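Transcriptional regulator, PadR family (Bacillus cereus, PDB 4ESB) probably regulates transcription as a dimer that binds operator DNA through the winged helix-turn-helix fold of the PadR family. Local coordinates at residues Gly92-Ser95 with Thr96-Asn100; Gly8-Glu11 with Gly12-Tyr16; Gly43-Tyr46 with Pro47-Arg51. One frame throughout, in Å; residues are numbered along the deposited sequence.

Contact 1 (Gly92-Ser95 with Thr96-Asn100); sequences GMVS and TTVNN
Val-94 and Val-98, one turn apart on helix 78-101, lie side by side and point the same way, their CG2 methyls 4.0 Å apart. This is the tightly packed flank. Val-98 sets CG1 anti to its backbone N (chi1 170°), which leaves CG2 beside that N and 3.4 Å from Val-94 O. Along the main chain beside them, Val-98 N reaches Val-94 O at 2.8 Å in a nearly straight bond. Thr-97 is buried as well: its OG1 donates to Met-93 O at 2.9 Å from above the carbonyl plane, while Thr-97 N reaches the same oxygen from closer to that plane.

The solvent side belongs to Thr-96, where hydroxyl and amide swap places. OG1 donates to Gly-92 O at 3.0 Å, nearly in line with the carbonyl, and Thr-96 N comes from above its plane. Each carbonyl is thus gripped twice, which should hold each threonine hydroxyl in its rotamer.

The buried flank faces the second subunit, where Asn-99 OD1 bonds to Trp-91 NE1 of that subunit, Val-94 packs on its Val-9 and Thr-97 on its Phe-37. Helix 78-101 here runs beyond the strands and helices of its own winged domain to form part of the dimer interface.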
loop_
_atom_site.group_PDB
_atom_site.type_symbol
_atom_site.label_atom_id
_atom_site.label_comp_id
_atom_site.label_asym_id
_atom_site.label_seq_id
_atom_site.Cartn_x
_atom_site.Cartn_y
_atom_site.Cartn_z
ATOM N N GLY A 92 -6.277 0.366 7.606
ATOM C CA GLY A 92 -7.430 -0.480 7.853
ATOM C C GLY A 92 -8.491 -0.248 6.797
ATOM O O GLY A 92 -9.262 -1.142 6.454
ATOM N N MET A 93 -8.513 0.973 6.279
ATOM C CA MET A 93 -9.450 1.366 5.239
ATOM C C MET A 93 -9.095 0.663 3.932
ATOM O O MET A 93 -9.909 -0.059 3.358
ATOM C CB MET A 93 -9.380 2.882 5.054
ATOM C CG MET A 93 -10.663 3.530 4.572
ATOM S SD MET A 93 -10.612 5.327 4.751
ATOM C CE MET A 93 -10.493 5.493 6.535
ATOM N N VAL A 94 -7.867 0.882 3.472
ATOM C CA VAL A 94 -7.383 0.289 2.230
ATOM C C VAL A 94 -7.353 -1.238 2.302
ATOM O O VAL A 94 -7.718 -1.918 1.345
ATOM C CB VAL A 94 -5.972 0.808 1.878
ATOM C CG1 VAL A 94 -4.970 0.418 2.957
ATOM C CG2 VAL A 94 -5.531 0.283 0.523
ATOM N N SER A 95 -6.913 -1.770 3.436
ATOM C CA SER A 95 -6.857 -3.212 3.635
ATOM C C SER A 95 -8.238 -3.821 3.425
ATOM O O SER A 95 -8.401 -4.778 2.669
ATOM C CB SER A 95 -6.347 -3.532 5.041
ATOM O OG SER A 95 -6.473 -4.912 5.339
ATOM N N THR A 96 -9.231 -3.254 4.100
ATOM C CA THR A 96 -10.609 -3.720 3.991
ATOM C C THR A 96 -11.114 -3.603 2.557
ATOM O O THR A 96 -11.722 -4.530 2.024
ATOM C CB THR A 96 -11.535 -2.912 4.920
ATOM O OG1 THR A 96 -11.306 -3.299 6.280
ATOM C CG2 THR A 96 -13.001 -3.143 4.571
ATOM N N THR A 97 -10.854 -2.456 1.939
ATOM C CA THR A 97 -11.325 -2.179 0.586
ATOM C C THR A 97 -10.746 -3.157 -0.437
ATOM O O THR A 97 -11.482 -3.760 -1.218
ATOM C CB THR A 97 -10.972 -0.736 0.169
ATOM O OG1 THR A 97 -11.673 0.190 1.010
ATOM C CG2 THR A 97 -11.348 -0.477 -1.280
ATOM N N VAL A 98 -9.426 -3.311 -0.432
ATOM C CA VAL A 98 -8.757 -4.187 -1.390
ATOM C C VAL A 98 -9.071 -5.664 -1.136
ATOM O O VAL A 98 -9.330 -6.421 -2.072
ATOM C CB VAL A 98 -7.226 -3.978 -1.371
ATOM C CG1 VAL A 98 -6.523 -5.056 -2.190
ATOM C CG2 VAL A 98 -6.871 -2.596 -1.896
ATOM N N ASN A 99 -9.045 -6.073 0.128
ATOM C CA ASN A 99 -9.286 -7.472 0.475
ATOM C C ASN A 99 -10.703 -7.935 0.150
ATOM O O ASN A 99 -10.902 -9.073 -0.267
ATOM C CB ASN A 99 -8.979 -7.731 1.953
ATOM C CG ASN A 99 -7.505 -7.980 2.206
ATOM O OD1 ASN A 99 -6.793 -8.481 1.336
ATOM N ND2 ASN A 99 -7.042 -7.638 3.402
ATOM N N ASN A 100 -11.688 -7.065 0.347
ATOM C CA ASN A 100 -13.062 -7.402 -0.012
ATOM C C ASN A 100 -13.208 -7.541 -1.521
ATOM O O ASN A 100 -13.904 -8.432 -2.010
ATOM C CB ASN A 100 -14.042 -6.348 0.502
ATOM C CG ASN A 100 -14.257 -6.428 2.001
ATOM O OD1 ASN A 100 -13.851 -7.394 2.650
ATOM N ND2 ASN A 100 -14.914 -5.416 2.557
#

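Contact 2 (Gly8-Glu11 with Gly12-Tyr16); sequences GVLE and GCILY
The CD1 methyl of Ile-14 lies 4.2 Å from CG of Leu-10, the first residue of helix 10-20, as the two side chains of this i to i+4 pair pass at a slant. Ile-14 repays following atom by atom. Its CB lies 3.4 Å from Leu-10 O. With CG1 anti to the carbonyl carbon (chi1 -79°), the longer branch folds back along the helix, and CG1 comes 3.3 Å from Leu-10 O. The extended second torsion then carries CD1 to the branch point of Leu-10, and the same methyl also touches Leu-48 of helix 42-54. The amide of Ile-14 completes the arrangement by donating to Leu-10 O at 2.9 Å.

The neighbouring bonds start the helix in the usual way. Cys-13 N donates to Val-9 O, and Leu-15 N to Glu-11 O at 3.0 Å. Cys-13 turns its sulfur back beside its own N, placing SG 3.3 Å from Val-9 O. Leu-15 makes a similar return, with CG 3.4 Å from Glu-11 O, whereas Glu-11 runs extended away from this turn toward Arg-51, with which it forms a long, weak ion pair.

Helix 10-20 is enclosed on several sides. Leu-10 and Ile-14 meet Leu-32 of helix 25-34, Ile-14 and Leu-15 meet Met-52 of helix 42-54, and just ahead of the helix Val-9 rests on Phe-87 of helix 78-101. Cys-13 also packs on Leu-101 of the second subunit, so this central helix joins the core of the winged domain to the dimer interface.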
loop_
_atom_site.group_PDB
_atom_site.type_symbol
_atom_site.label_atom_id
_atom_site.label_comp_id
_atom_site.label_asym_id
_atom_site.label_seq_id
_atom_site.Cartn_x
_atom_site.Cartn_y
_atom_site.Cartn_z
ATOM N N GLY A 8 5.991 1.221 0.752
ATOM C CA GLY A 8 4.918 2.162 1.011
ATOM C C GLY A 8 4.529 2.170 2.478
ATOM O O GLY A 8 4.325 3.228 3.076
ATOM N N VAL A 9 4.450 0.978 3.061
ATOM C CA VAL A 9 3.950 0.807 4.419
ATOM C C VAL A 9 5.060 0.617 5.452
ATOM O O VAL A 9 4.785 0.391 6.629
ATOM C CB VAL A 9 3.027 -0.423 4.502
ATOM C CG1 VAL A 9 1.875 -0.292 3.518
ATOM C CG2 VAL A 9 3.822 -1.695 4.235
ATOM N N LEU A 10 6.311 0.711 5.016
ATOM C CA LEU A 10 7.445 0.406 5.883
ATOM C C LEU A 10 7.653 1.483 6.948
ATOM O O LEU A 10 7.961 1.174 8.100
ATOM C CB LEU A 10 8.715 0.228 5.049
ATOM C CG LEU A 10 10.012 -0.091 5.795
ATOM C CD1 LEU A 10 9.921 -1.417 6.538
ATOM C CD2 LEU A 10 11.169 -0.110 4.813
ATOM N N GLU A 11 7.488 2.742 6.561
ATOM C CA GLU A 11 7.615 3.851 7.500
ATOM C C GLU A 11 6.599 3.712 8.630
ATOM O O GLU A 11 6.915 3.947 9.795
ATOM C CB GLU A 11 7.423 5.187 6.775
ATOM C CG GLU A 11 7.509 6.408 7.677
ATOM C CD GLU A 11 7.831 7.680 6.913
ATOM O OE1 GLU A 11 8.054 7.598 5.688
ATOM O OE2 GLU A 11 7.862 8.761 7.537
ATOM N N GLY A 12 5.381 3.316 8.278
ATOM C CA GLY A 12 4.316 3.151 9.252
ATOM C C GLY A 12 4.557 1.998 10.207
ATOM O O GLY A 12 4.250 2.088 11.394
ATOM N N CYS A 13 5.110 0.907 9.689
ATOM C CA CYS A 13 5.376 -0.270 10.511
ATOM C C CYS A 13 6.565 -0.019 11.429
ATOM O O CYS A 13 6.634 -0.548 12.534
ATOM C CB CYS A 13 5.631 -1.491 9.629
ATOM S SG CYS A 13 4.155 -2.066 8.754
ATOM N N ILE A 14 7.502 0.793 10.956
ATOM C CA ILE A 14 8.623 1.228 11.777
ATOM C C ILE A 14 8.135 2.100 12.935
ATOM O O ILE A 14 8.590 1.948 14.068
ATOM C CB ILE A 14 9.667 1.995 10.941
ATOM C CG1 ILE A 14 10.536 1.001 10.171
ATOM C CG2 ILE A 14 10.537 2.878 11.832
ATOM C CD1 ILE A 14 11.569 1.641 9.270
ATOM N N LEU A 15 7.206 3.011 12.654
ATOM C CA LEU A 15 6.637 3.846 13.705
ATOM C C LEU A 15 5.880 2.990 14.711
ATOM O O LEU A 15 5.978 3.215 15.918
ATOM C CB LEU A 15 5.701 4.910 13.129
ATOM C CG LEU A 15 6.340 6.059 12.346
ATOM C CD1 LEU A 15 5.260 6.936 11.732
ATOM C CD2 LEU A 15 7.253 6.887 13.237
ATOM N N TYR A 16 5.129 2.008 14.219
ATOM C CA TYR A 16 4.381 1.129 15.111
ATOM C C TYR A 16 5.320 0.428 16.078
ATOM O O TYR A 16 5.105 0.435 17.287
ATOM C CB TYR A 16 3.594 0.075 14.335
ATOM C CG TYR A 16 2.866 -0.870 15.259
ATOM C CD1 TYR A 16 1.708 -0.474 15.913
ATOM C CD2 TYR A 16 3.352 -2.149 15.500
ATOM C CE1 TYR A 16 1.044 -1.329 16.772
ATOM C CE2 TYR A 16 2.694 -3.012 16.356
ATOM C CZ TYR A 16 1.541 -2.595 16.989
ATOM O OH TYR A 16 0.885 -3.450 17.843
#

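Contact 3 (Gly43-Tyr46 with Pro47-Arg51); sequences GSIY and PLLLR
Over one face of the Tyr-46 ring, on the outer side of helix 42-54, stands Leu-50 CG in a CH-pi contact, 4.1 Å from the ring centroid and displaced toward the rim. The two methyls of Leu-50 spread over CE2 and the hydroxyl end: CD1 approaches Tyr-46 CE2 at 3.5 Å, and CD2 lies 3.7 Å from Tyr-46 OH.

Torsions at both ends bring this about. With CG anti to the backbone N (chi1 -176°) the Tyr-46 ring leans along the helix toward the following turn, while Leu-50 folds CG back beside its own N to meet it. The amide of Leu-50, donating to Tyr-46 O at 2.9 Å, ties the two residues one turn apart.

Next comes Pro-47, whose ring packs against its own preceding turn. Having no N-H, it leaves the bond to Gly-43 O unmade, and CD stands 3.7 Å from that oxygen where the helix kinks. Leu-48 N likewise makes no bond to Ser-44 O; Leu-49 N, donating to Ile-45 O, resumes the regular pattern.

On the inner face Ile-45 and Leu-49 pack on Leu-28 of helix 25-34, and Leu-48 on Leu-10 of helix 10-20. By its place in the winged helix-turn-helix fold, helix 42-54 is probably the recognition helix.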
loop_
_atom_site.group_PDB
_atom_site.type_symbol
_atom_site.label_atom_id
_atom_site.label_comp_id
_atom_site.label_asym_id
_atom_site.label_seq_id
_atom_site.Cartn_x
_atom_site.Cartn_y
_atom_site.Cartn_z
ATOM N N GLY A 43 21.396 -1.314 6.484
ATOM C CA GLY A 43 21.927 -0.519 5.394
ATOM C C GLY A 43 20.846 0.035 4.487
ATOM O O GLY A 43 20.946 1.167 4.012
ATOM N N SER A 44 19.807 -0.758 4.248
ATOM C CA SER A 44 18.762 -0.374 3.306
ATOM C C SER A 44 17.740 0.593 3.906
ATOM O O SER A 44 17.177 1.418 3.188
ATOM C CB SER A 44 18.056 -1.618 2.756
ATOM O OG SER A 44 17.109 -2.131 3.671
ATOM N N ILE A 45 17.502 0.501 5.214
ATOM C CA ILE A 45 16.540 1.388 5.873
ATOM C C ILE A 45 17.204 2.591 6.537
ATOM O O ILE A 45 16.519 3.483 7.032
ATOM C CB ILE A 45 15.701 0.654 6.952
ATOM C CG1 ILE A 45 16.554 0.337 8.186
ATOM C CG2 ILE A 45 15.063 -0.604 6.375
ATOM C CD1 ILE A 45 15.773 -0.296 9.323
ATOM N N TYR A 46 18.533 2.617 6.552
ATOM C CA TYR A 46 19.255 3.678 7.252
ATOM C C TYR A 46 18.836 5.071 6.784
ATOM O O TYR A 46 18.528 5.935 7.604
ATOM C CB TYR A 46 20.770 3.508 7.097
ATOM C CG TYR A 46 21.570 4.512 7.884
ATOM C CD1 TYR A 46 21.422 4.614 9.260
ATOM C CD2 TYR A 46 22.478 5.353 7.254
ATOM C CE1 TYR A 46 22.152 5.529 9.988
ATOM C CE2 TYR A 46 23.214 6.271 7.974
ATOM C CZ TYR A 46 23.044 6.358 9.340
ATOM O OH TYR A 46 23.774 7.265 10.068
ATOM N N PRO A 47 18.823 5.295 5.460
ATOM C CA PRO A 47 18.462 6.623 4.951
ATOM C C PRO A 47 17.035 7.011 5.338
ATOM O O PRO A 47 16.731 8.196 5.494
ATOM C CB PRO A 47 18.585 6.467 3.430
ATOM C CG PRO A 47 19.409 5.242 3.222
ATOM C CD PRO A 47 19.086 4.345 4.366
ATOM N N LEU A 48 16.168 6.015 5.483
ATOM C CA LEU A 48 14.799 6.253 5.917
ATOM C C LEU A 48 14.772 6.653 7.389
ATOM O O LEU A 48 13.984 7.505 7.787
ATOM C CB LEU A 48 13.939 5.009 5.680
ATOM C CG LEU A 48 12.514 5.033 6.242
ATOM C CD1 LEU A 48 11.738 6.221 5.694
ATOM C CD2 LEU A 48 11.796 3.729 5.923
ATOM N N LEU A 49 15.644 6.048 8.192
ATOM C CA LEU A 49 15.737 6.394 9.609
ATOM C C LEU A 49 16.284 7.808 9.788
ATOM O O LEU A 49 15.862 8.532 10.688
ATOM C CB LEU A 49 16.633 5.408 10.362
ATOM C CG LEU A 49 16.100 4.003 10.649
ATOM C CD1 LEU A 49 17.136 3.242 11.460
ATOM C CD2 LEU A 49 14.767 4.040 11.382
ATOM N N LEU A 50 17.230 8.192 8.938
ATOM C CA LEU A 50 17.821 9.523 9.012
ATOM C C LEU A 50 16.771 10.573 8.694
ATOM O O LEU A 50 16.769 11.667 9.255
ATOM C CB LEU A 50 18.977 9.655 8.020
ATOM C CG LEU A 50 20.301 8.972 8.363
ATOM C CD1 LEU A 50 21.240 9.041 7.170
ATOM C CD2 LEU A 50 20.940 9.613 9.586
ATOM N N ARG A 51 15.876 10.224 7.778
ATOM C CA ARG A 51 14.861 11.147 7.305
ATOM C C ARG A 51 13.716 11.252 8.307
ATOM O O ARG A 51 13.213 12.343 8.568
ATOM C CB ARG A 51 14.349 10.686 5.940
ATOM C CG ARG A 51 13.344 11.618 5.300
ATOM C CD ARG A 51 13.129 11.262 3.838
ATOM N NE ARG A 51 12.254 10.104 3.675
ATOM C CZ ARG A 51 10.924 10.157 3.704
ATOM N NH1 ARG A 51 10.301 11.314 3.897
ATOM N NH2 ARG A 51 10.214 9.050 3.545
#

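Overall arrangement
The three contacts illustrate how one helical turn can serve an interior, an interface or an outer surface. Contact 2 lies near the chain's centre and touches contact 3, their centres about 12 Å apart, through Leu-48 and a weak ion pair. Contact 1 is separate: its centre is about 17 Å from that of contact 2, with nearest atoms about 7 Å apart, and about 28 Å from that of contact 3. Contacts 1 and 3 lie on opposite sides of the chain's centre. Contacts 1 and 2 both touch the second subunit, whereas contact 3 does not. Contact 2 thus touches both the second subunit and the probable recognition helix.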